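Nicotinate-nucleotide pyrophosphorylase (Ehrlichia chaffeensis, PDB 3L0G) probably catalyses the phosphoribosyl transfer and decarboxylation that turn quinolinate into nicotinate mononucleotide, a step in NAD biosynthesis. Local coordinates at residues 192-197 and 221-226; 210-215 and 226-231; 252-257 and 271-276. One frame throughout, in Å; residues are numbered along the deposited sequence.

How the interactions relate
The three contacts run from the rim of the C-terminal domain inward. Interaction 1 joins two neighbouring helices on the outside of the parallel sheet and is only partly buried; a carboxylate and a water carry it, with an isoleucine on its inner side. Interactions 2 and 3 are buried and hold strand pairs of that sheet, with strands 230-234 and 253-257 side by side between them. Both rely on backbone bonds and branched aliphatic side chains, and in both an aspartate just before the second strand binds a backbone N-H of the first. Interactions 1 and 2 share Asn226, and Ser223 and Ile194 pack on Ile212. Interaction 3 adds a buried glutamate, Glu255, paired with an arginine.

Interaction 1: 192-197 and 221-226; sequences GSITLA and EESLSN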
loop_
_atom_site.group_PDB
_atom_site.type_symbol
_atom_site.label_atom_id
_atom_site.label_comp_id
_atom_site.label_asym_id
_atom_site.label_seq_id
_atom_site.Cartn_x
_atom_site.Cartn_y
_atom_site.Cartn_z
ATOM N N GLY C 192 25.550 12.312 -25.249
ATOM C CA GLY C 192 26.729 12.974 -25.801
ATOM C C GLY C 192 26.700 14.489 -25.778
ATOM O O GLY C 192 27.762 15.112 -25.824
ATOM N N SER C 193 25.508 15.094 -25.701
ATOM C CA SER C 193 25.420 16.557 -25.750
ATOM C C SER C 193 24.096 17.119 -25.244
ATOM O O SER C 193 23.046 16.460 -25.312
ATOM C CB SER C 193 25.704 17.059 -27.170
ATOM O OG SER C 193 24.543 17.167 -27.968
ATOM N N ILE C 194 24.160 18.342 -24.715
ATOM C CA ILE C 194 22.972 19.052 -24.264
ATOM C C ILE C 194 22.001 19.322 -25.447
ATOM O O ILE C 194 20.785 19.093 -25.354
ATOM C CB ILE C 194 23.373 20.387 -23.590
ATOM C CG1 ILE C 194 24.015 20.130 -22.206
ATOM C CG2 ILE C 194 22.160 21.326 -23.490
ATOM C CD1 ILE C 194 24.530 21.400 -21.513
ATOM N N THR C 195 22.531 19.798 -26.565
ATOM C CA THR C 195 21.694 20.093 -27.736
ATOM C C THR C 195 20.963 18.849 -28.209
ATOM O O THR C 195 19.769 18.915 -28.465
ATOM C CB THR C 195 22.498 20.736 -28.881
ATOM O OG1 THR C 195 22.988 22.008 -28.445
ATOM C CG2 THR C 195 21.602 20.930 -30.199
ATOM N N LEU C 196 21.640 17.708 -28.274
ATOM C CA LEU C 196 20.965 16.480 -28.754
ATOM C C LEU C 196 19.917 15.974 -27.762
ATOM O O LEU C 196 18.838 15.537 -28.161
ATOM C CB LEU C 196 21.971 15.378 -29.084
ATOM C CG LEU C 196 21.384 14.084 -29.645
ATOM C CD1 LEU C 196 20.887 14.258 -31.097
ATOM C CD2 LEU C 196 22.457 13.005 -29.574
ATOM N N ALA C 197 20.211 16.052 -26.468
ATOM C CA ALA C 197 19.218 15.682 -25.443
ATOM C C ALA C 197 17.923 16.504 -25.576
ATOM O O ALA C 197 16.803 15.938 -25.596
ATOM C CB ALA C 197 19.820 15.822 -23.999
ATOM N N GLU C 221 25.366 28.341 -21.160
ATOM C CA GLU C 221 25.289 29.015 -22.464
ATOM C C GLU C 221 24.574 28.169 -23.524
ATOM O O GLU C 221 23.741 28.704 -24.292
ATOM C CB GLU C 221 26.687 29.417 -22.963
ATOM C CG GLU C 221 27.223 30.652 -22.241
ATOM C CD GLU C 221 28.710 30.905 -22.457
ATOM O OE1 GLU C 221 29.468 29.943 -22.637
ATOM O OE2 GLU C 221 29.132 32.084 -22.413
ATOM N N GLU C 222 24.891 26.865 -23.563
ATOM C CA GLU C 222 24.316 25.971 -24.567
ATOM C C GLU C 222 22.837 25.686 -24.269
ATOM O O GLU C 222 22.042 25.563 -25.180
ATOM C CB GLU C 222 25.116 24.661 -24.702
ATOM C CG GLU C 222 24.572 23.718 -25.772
ATOM C CD GLU C 222 25.368 22.431 -25.933
ATOM O OE1 GLU C 222 26.333 22.162 -25.168
ATOM O OE2 GLU C 222 25.034 21.678 -26.872
ATOM N N SER C 223 22.471 25.594 -22.993
ATOM C CA SER C 223 21.081 25.404 -22.607
ATOM C C SER C 223 20.229 26.631 -22.975
ATOM O O SER C 223 19.103 26.507 -23.465
ATOM C CB SER C 223 21.016 25.117 -21.102
ATOM O OG SER C 223 21.687 23.907 -20.793
ATOM N N LEU C 224 20.780 27.811 -22.748
ATOM C CA LEU C 224 20.134 29.066 -23.118
ATOM C C LEU C 224 19.910 29.151 -24.622
ATOM O O LEU C 224 18.866 29.601 -25.064
ATOM C CB LEU C 224 20.989 30.264 -22.698
ATOM C CG LEU C 224 20.776 30.949 -21.350
ATOM C CD1 LEU C 224 21.751 32.152 -21.309
ATOM C CD2 LEU C 224 19.321 31.417 -21.101
ATOM N N SER C 225 20.901 28.719 -25.397
ATOM C CA SER C 225 20.810 28.739 -26.866
ATOM C C SER C 225 19.663 27.884 -27.343
ATOM O O SER C 225 19.039 28.188 -28.375
ATOM C CB SER C 225 22.109 28.239 -27.496
ATOM O OG SER C 225 23.140 29.186 -27.243
ATOM N N ASN C 226 19.398 26.816 -26.580
ATOM C CA ASN C 226 18.298 25.897 -26.871
ATOM C C ASN C 226 16.955 26.346 -26.275
ATOM O O ASN C 226 15.983 25.618 -26.363
ATOM C CB ASN C 226 18.631 24.480 -26.397
ATOM C CG ASN C 226 19.599 23.779 -27.309
ATOM O OD1 ASN C 226 20.798 24.055 -27.289
ATOM N ND2 ASN C 226 19.094 22.897 -28.128
HETATM O O HOH W 1 26.674 19.523 -24.403
#
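Glu222 reaches from helix 217-225 to the first turn of helix 194-204, where its carboxylate meets Thr195 and its flank lies against Ile194. Its CG stands anti to the backbone N (chi1 -178°) and the rest of the chain is fully extended, which carries the carboxylate across the gap to the neighbouring helix. OE2 takes two bonds there. Thr195 OG1 donates to Glu222 OE2 over 2.6 Å, using the anti lone pair of that oxygen, while Thr195 N approaches the same OE2 at 3.1 Å from above the carboxylate plane. The second bond is noticeably bent, with an angle of 140° at its hydrogen. The hydroxyl can serve OE2 because it lies beside Thr195's own backbone N, so one residue grips the oxygen from two directions. The other oxygen works through water 1, which donates to Glu222 OE1 and accepts from Ile194 N, each over 2.8 Å. Ile194 closes the inner side: its CB lies 3.7 Å from Glu222 CD, and its CG2 comes within 3.8 Å of Ser223 OG, whose hydroxyl is hydrogen-bonded to Gln219 O one turn earlier. On the side facing the sheet, Ile194 and Ser223 both rest on Ile212 of strand 210-214, joining the two helices to the sheet of the alpha/beta domain. Ser193 is the N-cap of helix 194-204, its OG accepting from Leu196 N at 3.0 Å. Three backbone N-H groups of the first turn, those of Ile194, Thr195 and Leu196, are thus met by a water, a carboxylate and a hydroxyl. A negative group at the start of a helix faces the positive end of its dipole, which would probably stabilise the charged form of Glu222 as well as the helix end.

Interaction 2: 210-215 and 226-231; sequences IAIECD and NNVDMI
Ile210 and Asp229 are joined twice, once through the backbone and once through a side chain. Asp229 N donates to Ile210 O at 2.9 Å, lying in the carbonyl plane, and the same oxygen receives a weak bond from Met230 N. In return Ile210 N points almost straight, at 167°, to Asp229 OD2, which it meets on the anti side at 2.8 Å. The carboxylate can reach back because CG lies beside the backbone N of Asp229 (chi1 -60°), so a side chain takes the place of a strand carbonyl where the second strand has not yet begun. Farther on, Ile212 N donates to Met230 O over 3.0 Å, and that oxygen also receives a CA-H...O contact from Ala211 CA. These links put strands 210-214 and 230-234 in parallel register, the outer members of a beta-alpha-beta unit whose helix 217-225 crosses over the sheet, within the open alpha/beta barrel of the C-terminal domain, as in other quinolinate phosphoribosyltransferases. Apolar contacts fill both faces. On one, Met230 bends at chi3 and lays its chain along Ala211, with CE 3.7 Å from Ala211 CB. On the helix-covered face, the side chain of Val228 crosses those of Ile210 and Ile212 at about a right angle, with Val228 CG2 4.0 Å from Ile212 CG2. Beyond them, Cys214 SG touches Ile231 CG2 at 3.8 Å and packs against Ser223 of the crossing helix.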
loop_
_atom_site.group_PDB
_atom_site.type_symbol
_atom_site.label_atom_id
_atom_site.label_comp_id
_atom_site.label_asym_id
_atom_site.label_seq_id
_atom_site.Cartn_x
_atom_site.Cartn_y
_atom_site.Cartn_z
ATOM N N ILE C 210 10.889 22.421 -19.990
ATOM C CA ILE C 210 12.192 21.735 -19.937
ATOM C C ILE C 210 13.107 22.379 -18.948
ATOM O O ILE C 210 13.440 23.542 -19.124
ATOM C CB ILE C 210 12.901 21.712 -21.305
ATOM C CG1 ILE C 210 11.984 21.094 -22.371
ATOM C CG2 ILE C 210 14.208 20.951 -21.190
ATOM C CD1 ILE C 210 12.677 20.782 -23.703
ATOM N N ALA C 211 13.502 21.611 -17.919
ATOM C CA ALA C 211 14.603 21.963 -16.996
ATOM C C ALA C 211 15.845 21.137 -17.282
ATOM O O ALA C 211 15.739 19.964 -17.611
ATOM C CB ALA C 211 14.195 21.737 -15.552
ATOM N N ILE C 212 17.035 21.739 -17.124
ATOM C CA ILE C 212 18.290 21.025 -17.361
ATOM C C ILE C 212 19.359 21.398 -16.331
ATOM O O ILE C 212 19.509 22.566 -15.980
ATOM C CB ILE C 212 18.795 21.257 -18.791
ATOM C CG1 ILE C 212 20.096 20.460 -19.069
ATOM C CG2 ILE C 212 18.975 22.751 -19.055
ATOM C CD1 ILE C 212 20.500 20.390 -20.600
ATOM N N GLU C 213 20.081 20.413 -15.813
ATOM C CA GLU C 213 21.172 20.734 -14.897
ATOM C C GLU C 213 22.524 20.946 -15.583
ATOM O O GLU C 213 22.964 20.172 -16.453
ATOM C CB GLU C 213 21.271 19.781 -13.711
ATOM C CG GLU C 213 21.177 18.354 -13.986
ATOM C CD GLU C 213 21.581 17.492 -12.773
ATOM O OE1 GLU C 213 22.511 16.650 -12.934
ATOM O OE2 GLU C 213 20.970 17.684 -11.678
ATOM N N CYS C 214 23.154 22.038 -15.185
ATOM C CA CYS C 214 24.423 22.480 -15.718
ATOM C C CYS C 214 25.443 22.553 -14.583
ATOM O O CYS C 214 25.117 23.002 -13.478
ATOM C CB CYS C 214 24.230 23.863 -16.315
ATOM S SG CYS C 214 23.035 23.967 -17.700
ATOM N N ASP C 215 26.671 22.133 -14.831
ATOM C CA ASP C 215 27.721 22.363 -13.850
ATOM C C ASP C 215 28.855 23.263 -14.291
ATOM O O ASP C 215 29.823 23.388 -13.573
ATOM C CB ASP C 215 28.230 21.066 -13.212
ATOM C CG ASP C 215 28.743 20.091 -14.195
ATOM O OD1 ASP C 215 29.034 20.487 -15.349
ATOM O OD2 ASP C 215 28.846 18.898 -13.802
ATOM N N ASN C 226 19.398 26.816 -26.580
ATOM C CA ASN C 226 18.298 25.897 -26.871
ATOM C C ASN C 226 16.955 26.346 -26.275
ATOM O O ASN C 226 15.983 25.618 -26.363
ATOM C CB ASN C 226 18.631 24.480 -26.397
ATOM C CG ASN C 226 19.599 23.779 -27.309
ATOM O OD1 ASN C 226 20.798 24.055 -27.289
ATOM N ND2 ASN C 226 19.094 22.897 -28.128
ATOM N N ASN C 227 16.907 27.546 -25.690
ATOM C CA ASN C 227 15.684 28.124 -25.153
ATOM C C ASN C 227 14.973 27.277 -24.075
ATOM O O ASN C 227 13.755 27.158 -24.100
ATOM C CB ASN C 227 14.712 28.455 -26.303
ATOM C CG ASN C 227 15.291 29.438 -27.296
ATOM O OD1 ASN C 227 15.849 30.459 -26.917
ATOM N ND2 ASN C 227 15.158 29.131 -28.584
ATOM N N VAL C 228 15.724 26.687 -23.136
ATOM C CA VAL C 228 15.112 25.910 -22.057
ATOM C C VAL C 228 14.318 26.808 -21.122
ATOM O O VAL C 228 14.501 28.007 -21.089
ATOM C CB VAL C 228 16.142 25.078 -21.246
ATOM C CG1 VAL C 228 16.731 24.013 -22.123
ATOM C CG2 VAL C 228 17.207 25.949 -20.651
ATOM N N ASP C 229 13.416 26.209 -20.367
ATOM C CA ASP C 229 12.552 26.998 -19.492
ATOM C C ASP C 229 13.248 27.232 -18.159
ATOM O O ASP C 229 13.014 28.242 -17.503
ATOM C CB ASP C 229 11.204 26.280 -19.315
ATOM C CG ASP C 229 10.477 26.092 -20.637
ATOM O OD1 ASP C 229 9.910 27.092 -21.125
ATOM O OD2 ASP C 229 10.486 24.973 -21.179
ATOM N N MET C 230 14.150 26.328 -17.794
ATOM C CA MET C 230 14.719 26.308 -16.454
ATOM C C MET C 230 16.087 25.675 -16.480
ATOM O O MET C 230 16.297 24.636 -17.105
ATOM C CB MET C 230 13.801 25.525 -15.507
ATOM C CG MET C 230 14.355 25.243 -14.091
ATOM S SD MET C 230 13.041 24.558 -13.049
ATOM C CE MET C 230 13.943 23.242 -12.171
ATOM N N ILE C 231 17.014 26.341 -15.810
ATOM C CA ILE C 231 18.404 25.910 -15.722
ATOM C C ILE C 231 18.767 25.747 -14.246
ATOM O O ILE C 231 18.563 26.637 -13.433
ATOM C CB ILE C 231 19.345 26.919 -16.396
ATOM C CG1 ILE C 231 19.141 26.917 -17.905
ATOM C CG2 ILE C 231 20.799 26.576 -16.085
ATOM C CD1 ILE C 231 19.932 28.038 -18.629
#

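Interaction 3: 252-257 and 271-276; sequences SVLEVS and TGVDYI. With EDO (1,2-ethanediol), chain I.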
loop_
_atom_site.group_PDB
_atom_site.type_symbol
_atom_site.label_atom_id
_atom_site.label_comp_id
_atom_site.label_asym_id
_atom_site.label_seq_id
_atom_site.Cartn_x
_atom_site.Cartn_y
_atom_site.Cartn_z
ATOM N N SER C 252 15.620 32.541 -18.637
ATOM C CA SER C 252 15.232 31.244 -18.117
ATOM C C SER C 252 15.109 31.352 -16.601
ATOM O O SER C 252 15.674 32.237 -15.984
ATOM C CB SER C 252 16.243 30.167 -18.583
ATOM O OG SER C 252 16.207 29.000 -17.798
ATOM N N VAL C 253 14.303 30.473 -16.016
ATOM C CA VAL C 253 14.272 30.325 -14.580
ATOM C C VAL C 253 15.667 29.793 -14.186
ATOM O O VAL C 253 16.271 29.038 -14.942
ATOM C CB VAL C 253 13.114 29.375 -14.148
ATOM C CG1 VAL C 253 13.301 28.879 -12.716
ATOM C CG2 VAL C 253 11.718 30.097 -14.337
ATOM N N LEU C 254 16.192 30.236 -13.052
ATOM C CA LEU C 254 17.495 29.756 -12.533
ATOM C C LEU C 254 17.341 29.244 -11.137
ATOM O O LEU C 254 16.858 29.964 -10.250
ATOM C CB LEU C 254 18.540 30.894 -12.480
ATOM C CG LEU C 254 19.545 31.061 -13.604
ATOM C CD1 LEU C 254 20.500 32.238 -13.305
ATOM C CD2 LEU C 254 20.308 29.740 -13.795
ATOM N N GLU C 255 17.836 28.031 -10.918
ATOM C CA GLU C 255 17.751 27.376 -9.628
ATOM C C GLU C 255 19.155 26.957 -9.244
ATOM O O GLU C 255 19.870 26.436 -10.095
ATOM C CB GLU C 255 16.872 26.141 -9.754
ATOM C CG GLU C 255 16.840 25.270 -8.550
ATOM C CD GLU C 255 15.665 24.300 -8.582
ATOM O OE1 GLU C 255 15.856 23.157 -8.149
ATOM O OE2 GLU C 255 14.568 24.686 -9.046
ATOM N N VAL C 256 19.541 27.176 -7.996
ATOM C CA VAL C 256 20.811 26.666 -7.473
ATOM C C VAL C 256 20.461 25.426 -6.680
ATOM O O VAL C 256 19.561 25.470 -5.839
ATOM C CB VAL C 256 21.530 27.694 -6.561
ATOM C CG1 VAL C 256 22.765 27.067 -5.862
ATOM C CG2 VAL C 256 21.941 28.960 -7.358
ATOM N N SER C 257 21.164 24.330 -6.959
ATOM C CA SER C 257 20.947 23.072 -6.270
ATOM C C SER C 257 22.220 22.641 -5.576
ATOM O O SER C 257 23.320 22.764 -6.126
ATOM C CB SER C 257 20.536 21.978 -7.240
ATOM O OG SER C 257 19.746 20.992 -6.566
ATOM N N THR C 271 22.037 36.852 -5.266
ATOM C CA THR C 271 22.573 36.846 -6.629
ATOM C C THR C 271 21.458 37.098 -7.653
ATOM O O THR C 271 21.729 37.603 -8.736
ATOM C CB THR C 271 23.273 35.504 -6.997
ATOM O OG1 THR C 271 22.320 34.437 -6.973
ATOM C CG2 THR C 271 24.429 35.191 -6.053
ATOM N N GLY C 272 20.209 36.766 -7.308
ATOM C CA GLY C 272 19.057 36.967 -8.226
ATOM C C GLY C 272 18.531 35.689 -8.905
ATOM O O GLY C 272 17.796 35.746 -9.911
ATOM N N VAL C 273 18.904 34.536 -8.356
ATOM C CA VAL C 273 18.334 33.266 -8.790
ATOM C C VAL C 273 16.861 33.197 -8.313
ATOM O O VAL C 273 16.454 33.981 -7.460
ATOM C CB VAL C 273 19.203 32.086 -8.285
ATOM C CG1 VAL C 273 20.595 32.134 -8.963
ATOM C CG2 VAL C 273 19.325 32.068 -6.748
ATOM N N ASP C 274 16.071 32.302 -8.879
ATOM C CA ASP C 274 14.647 32.160 -8.526
ATOM C C ASP C 274 14.377 31.131 -7.431
ATOM O O ASP C 274 13.493 31.316 -6.590
ATOM C CB ASP C 274 13.844 31.756 -9.765
ATOM C CG ASP C 274 13.997 32.764 -10.905
ATOM O OD1 ASP C 274 13.579 33.913 -10.726
ATOM O OD2 ASP C 274 14.568 32.418 -11.962
ATOM N N TYR C 275 15.145 30.051 -7.455
ATOM C CA TYR C 275 14.934 28.934 -6.551
ATOM C C TYR C 275 16.264 28.478 -5.973
ATOM O O TYR C 275 17.299 28.590 -6.629
ATOM C CB TYR C 275 14.295 27.777 -7.313
ATOM C CG TYR C 275 12.906 28.088 -7.858
ATOM C CD1 TYR C 275 11.810 28.110 -7.006
ATOM C CD2 TYR C 275 12.692 28.349 -9.202
ATOM C CE1 TYR C 275 10.554 28.357 -7.458
ATOM C CE2 TYR C 275 11.389 28.635 -9.684
ATOM C CZ TYR C 275 10.337 28.624 -8.795
ATOM O OH TYR C 275 9.052 28.897 -9.183
ATOM N N ILE C 276 16.224 27.954 -4.751
ATOM C CA ILE C 276 17.330 27.147 -4.238
ATOM C C ILE C 276 16.781 25.796 -3.750
ATOM O O ILE C 276 15.943 25.744 -2.829
ATOM C CB ILE C 276 18.118 27.873 -3.128
ATOM C CG1 ILE C 276 18.714 29.180 -3.686
ATOM C CG2 ILE C 276 19.257 26.964 -2.571
ATOM C CD1 ILE C 276 19.087 30.199 -2.597
HETATM C C1 EDO I . 15.758 20.032 -8.489
HETATM O O1 EDO I . 15.536 19.216 -7.345
HETATM C C2 EDO I . 14.427 20.542 -9.048
HETATM O O2 EDO I . 13.876 21.627 -8.277
HETATM O O HOH W 2 15.694 33.949 -13.832
#
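Leu254 and Asp274 open a parallel pairing in which one carbonyl serves two donors: Leu254 O accepts from Asp274 N at 2.8 Å, in the carbonyl plane, and from Tyr275 N at 3.3 Å. One step on, Val256 N donates to Tyr275 O over 3.0 Å, while CA-H...O contacts run from Glu255 CA to that oxygen and from Ile276 CA to Val256 O. The side chain of Asp274 extends the pattern backwards. Leu254 N reaches its OD2 nearly straight, at 165°, along the anti lone pair, and water 2 ties the same oxygen to Ser252 O. The other oxygen, OD1, is salt-bridged to Lys144. The two segments carry the paired strands of a beta-alpha-beta unit: strand 253-257 leads into helix 262-269, and the chain returns as strand 275-277, beside its partner in the parallel sheet of the C-terminal domain. On the helix side, Val256 CG2 lies 3.8 Å from Val273 CG1, and both Val256 and Ile276 pack against Ile268. The opposite face belongs to Tyr275 and Glu255. Val253 CG1 meets the tyrosine ring at its edge and in its plane, 3.6 Å from Tyr275 CE2. Glu255, extended beyond CG, runs past Tyr275 CB, its carboxylate turned 66° from the ring plane. Arg148 forms a salt bridge with Glu255 OE2 and a cation-pi contact with Tyr275. Glu255 OE1 accepts from Ser277 OG and, over a short 2.5 Å, from O2 of an ethanediol that probably came from the crystallisation liquor and is also hydrogen-bonded to Ser277.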